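Long-range contact in periplasmic binding protein component of an ABC type zinc uptake transporter (Synechocystis sp., PDB 1PQ4), which probably captures zinc ions in the periplasm as the solute-binding component of an ABC-type zinc uptake transporter: residues I58-E63 against P132-S137. Sequence-based numbering, arbitrary orientation.
Sequences IGLGFE and PHIWLS. With ZN (zinc ion), chain C.
Ile58, whose CG2 methyl reaches Pro132 and Trp135, gives its backbone N-H to Glu63 OE2 in a nearly straight bond (Ile58 N to Glu63 OE2 2.6 Å, 170° at the hydrogen). Ser8 also bonds OE2, so two groups grip that oxygen, while Gly59 N donates to Glu63 OE1 at 3.0 Å; both carboxylate oxygens accept these backbone N-H groups through their syn lone pairs. The carboxylate thus braces a type I' turn from Gly59 to Phe62. No hydrogen bond joins the two segments, which meet mainly through apolar side chains. Ile58 CG2 lies 3.6 Å from Pro132 O and comes at the edge of the Trp135 indole, beside CE3. Leu60 CD1 meets Ile134 CG2 at 3.6 Å. A chi1 of -172° swings the Phe62 ring away from its backbone N and lays neighbouring ring atoms against two partners. Phe62 CD1 touches Pro132 CG at 4.0 Å, and Trp135 turns an edge toward the Phe62 face in an offset edge-to-face pair, Phe62 CE1 to Trp135 CH2 3.9 Å and planes at 64°. Trimming Phe62 to an alanine would probably leave a gap beside Pro132 CG and the indole edge without the ring face it packs on. Pro132 CG also lies over one face of the His133 ring, whose NE2 binds zinc at 2.1 Å, with His37, His197 and a water as further ligands; Asp131 holds ND1. Pro132 and Phe62, the latter close to His37, probably act as second-shell packing. The contact joins the loop leaving strand 54-57 to the one entering helix 138-155, where Ser137 is the N-cap; helix 10-20 packs on Ile58 and Trp135, whose NE1 bonds Pro268 O, and helix 201-206 packs on Ile134.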
ATOM      1  N   ILE A  58      -4.672   8.751  -1.390  1.00 12.87           N
ATOM      2  CA  ILE A  58      -4.828   7.548  -0.585  1.00 15.76           C
ATOM      3  C   ILE A  58      -5.719   8.039   0.591  1.00 17.24           C
ATOM      4  O   ILE A  58      -6.609   7.338   1.079  1.00 16.57           O
ATOM      5  CB  ILE A  58      -3.456   7.097  -0.030  1.00 13.78           C
ATOM      6  CG1 ILE A  58      -2.640   6.399  -1.147  1.00 15.04           C
ATOM      7  CG2 ILE A  58      -3.644   6.230   1.202  1.00 12.52           C
ATOM      8  CD1 ILE A  58      -2.066   7.326  -2.151  1.00 28.05           C
ATOM      9  N   GLY A  59      -5.464   9.264   1.056  1.00 19.40           N
ATOM     10  CA  GLY A  59      -6.257   9.788   2.162  1.00 19.23           C
ATOM     11  C   GLY A  59      -5.652   9.447   3.513  1.00 18.68           C
ATOM     12  O   GLY A  59      -4.494   9.042   3.603  1.00 18.40           O
ATOM     13  N   LEU A  60      -6.451   9.590   4.556  1.00 14.66           N
ATOM     14  CA  LEU A  60      -6.032   9.316   5.927  1.00 18.49           C
ATOM     15  C   LEU A  60      -4.766  10.034   6.307  1.00 18.34           C
ATOM     16  O   LEU A  60      -3.974   9.538   7.099  1.00 21.87           O
ATOM     17  CB  LEU A  60      -5.882   7.785   6.162  1.00 19.39           C
ATOM     18  CG  LEU A  60      -7.210   7.026   6.021  1.00 18.72           C
ATOM     19  CD1 LEU A  60      -6.993   5.510   6.092  1.00 16.44           C
ATOM     20  CD2 LEU A  60      -8.178   7.474   7.170  1.00 20.82           C
ATOM     21  N   GLY A  61      -4.562  11.214   5.750  1.00 19.06           N
ATOM     22  CA  GLY A  61      -3.351  11.944   6.076  1.00 16.27           C
ATOM     23  C   GLY A  61      -2.115  11.553   5.297  1.00 23.03           C
ATOM     24  O   GLY A  61      -1.065  12.178   5.429  1.00 20.68           O
ATOM     25  N   PHE A  62      -2.210  10.521   4.477  1.00 17.48           N
ATOM     26  CA  PHE A  62      -1.014  10.100   3.710  1.00 17.96           C
ATOM     27  C   PHE A  62      -0.327  11.248   2.947  1.00 19.26           C
ATOM     28  O   PHE A  62       0.895  11.339   2.909  1.00 22.18           O
ATOM     29  CB  PHE A  62      -1.414   9.026   2.707  1.00 15.14           C
ATOM     30  CG  PHE A  62      -0.250   8.391   2.020  1.00 15.93           C
ATOM     31  CD1 PHE A  62       0.608   7.562   2.731  1.00 19.21           C
ATOM     32  CD2 PHE A  62      -0.066   8.538   0.667  1.00 21.00           C
ATOM     33  CE1 PHE A  62       1.638   6.853   2.085  1.00 24.18           C
ATOM     34  CE2 PHE A  62       0.968   7.838   0.002  1.00 25.41           C
ATOM     35  CZ  PHE A  62       1.808   6.990   0.717  1.00 22.24           C
ATOM     36  N   GLU A  63      -1.127  12.101   2.324  1.00 16.84           N
ATOM     37  CA  GLU A  63      -0.646  13.218   1.512  1.00 19.44           C
ATOM     38  C   GLU A  63      -0.552  14.569   2.247  1.00 25.56           C
ATOM     39  O   GLU A  63      -0.211  15.585   1.631  1.00 27.21           O
ATOM     40  CB  GLU A  63      -1.574  13.414   0.315  1.00 16.51           C
ATOM     41  CG  GLU A  63      -1.519  12.309  -0.780  1.00 15.92           C
ATOM     42  CD  GLU A  63      -2.512  11.185  -0.577  1.00 15.88           C
ATOM     43  OE1 GLU A  63      -3.310  11.242   0.383  1.00 15.16           O
ATOM     44  OE2 GLU A  63      -2.512  10.233  -1.402  1.00 15.92           O
ATOM     45  N   PRO A 132      -2.197   4.682   7.331  1.00 12.94           N
ATOM     46  CA  PRO A 132      -2.660   4.898   5.964  1.00 15.53           C
ATOM     47  C   PRO A 132      -2.486   3.755   4.943  1.00 11.09           C
ATOM     48  O   PRO A 132      -2.881   3.905   3.804  1.00 12.35           O
ATOM     49  CB  PRO A 132      -1.837   6.121   5.540  1.00 12.10           C
ATOM     50  CG  PRO A 132      -0.492   5.785   6.121  1.00 18.81           C
ATOM     51  CD  PRO A 132      -0.819   5.184   7.510  1.00 16.49           C
ATOM     52  N   HIS A 133      -1.966   2.616   5.379  1.00 13.29           N
ATOM     53  CA  HIS A 133      -1.633   1.567   4.420  1.00 12.99           C
ATOM     54  C   HIS A 133      -2.812   0.739   3.953  1.00 11.98           C
ATOM     55  O   HIS A 133      -2.768  -0.508   3.910  1.00 12.60           O
ATOM     56  CB  HIS A 133      -0.530   0.709   5.042  1.00  8.65           C
ATOM     57  CG  HIS A 133       0.712   1.477   5.401  1.00 15.45           C
ATOM     58  ND1 HIS A 133       0.925   2.011   6.663  1.00 13.29           N
ATOM     59  CD2 HIS A 133       1.814   1.781   4.673  1.00 13.64           C
ATOM     60  CE1 HIS A 133       2.104   2.597   6.696  1.00 17.60           C
ATOM     61  NE2 HIS A 133       2.666   2.471   5.508  1.00 14.84           N
ATOM     62  N   ILE A 134      -3.889   1.437   3.612  1.00 10.74           N
ATOM     63  CA  ILE A 134      -5.113   0.728   3.242  1.00 13.30           C
ATOM     64  C   ILE A 134      -5.075   0.095   1.839  1.00 11.98           C
ATOM     65  O   ILE A 134      -5.966  -0.687   1.489  1.00 13.28           O
ATOM     66  CB  ILE A 134      -6.339   1.690   3.322  1.00 11.09           C
ATOM     67  CG1 ILE A 134      -6.105   2.898   2.365  1.00 14.96           C
ATOM     68  CG2 ILE A 134      -6.508   2.144   4.806  1.00 14.13           C
ATOM     69  CD1 ILE A 134      -5.765   2.694   0.906  1.00 28.05           C
ATOM     70  N   TRP A 135      -4.036   0.391   1.062  1.00 12.27           N
ATOM     71  CA  TRP A 135      -4.019  -0.136  -0.305  1.00 14.22           C
ATOM     72  C   TRP A 135      -3.542  -1.572  -0.398  1.00 14.75           C
ATOM     73  O   TRP A 135      -3.490  -2.141  -1.503  1.00 15.87           O
ATOM     74  CB  TRP A 135      -3.166   0.770  -1.230  1.00 14.58           C
ATOM     75  CG  TRP A 135      -1.668   0.718  -0.887  1.00 14.77           C
ATOM     76  CD1 TRP A 135      -0.728  -0.165  -1.356  1.00 11.36           C
ATOM     77  CD2 TRP A 135      -0.983   1.621  -0.022  1.00 13.87           C
ATOM     78  NE1 TRP A 135       0.519   0.150  -0.835  1.00 10.18           N
ATOM     79  CE2 TRP A 135       0.388   1.244  -0.015  1.00 14.29           C
ATOM     80  CE3 TRP A 135      -1.400   2.730   0.744  1.00 12.57           C
ATOM     81  CZ2 TRP A 135       1.353   1.941   0.727  1.00 14.98           C
ATOM     82  CZ3 TRP A 135      -0.446   3.425   1.484  1.00 12.96           C
ATOM     83  CH2 TRP A 135       0.918   3.030   1.465  1.00 13.58           C
ATOM     84  N   LEU A 136      -3.185  -2.147   0.754  1.00 12.76           N
ATOM     85  CA  LEU A 136      -2.694  -3.523   0.742  1.00 14.50           C
ATOM     86  C   LEU A 136      -3.726  -4.505   1.267  1.00 17.55           C
ATOM     87  O   LEU A 136      -3.412  -5.654   1.554  1.00 13.85           O
ATOM     88  CB  LEU A 136      -1.368  -3.613   1.531  1.00 13.22           C
ATOM     89  CG  LEU A 136      -0.268  -2.819   0.786  1.00 13.94           C
ATOM     90  CD1 LEU A 136       0.898  -2.574   1.747  1.00 18.60           C
ATOM     91  CD2 LEU A 136       0.198  -3.535  -0.478  1.00 11.83           C
ATOM     92  N   SER A 137      -4.966  -4.033   1.436  1.00 17.87           N
ATOM     93  CA  SER A 137      -6.075  -4.896   1.880  1.00 14.01           C
ATOM     94  C   SER A 137      -7.056  -5.040   0.716  1.00 15.80           C
ATOM     95  O   SER A 137      -7.714  -4.048   0.335  1.00 15.14           O
ATOM     96  CB  SER A 137      -6.816  -4.242   3.052  1.00 19.70           C
ATOM     97  OG  SER A 137      -8.035  -4.932   3.297  1.00 14.82           O
TER
HETATM   98 ZN    ZN C1002       4.572   2.991   4.759  1.00 16.54          ZN
HETATM   99  O   HOH W   1       4.713   2.211   2.621  1.00  6.20           O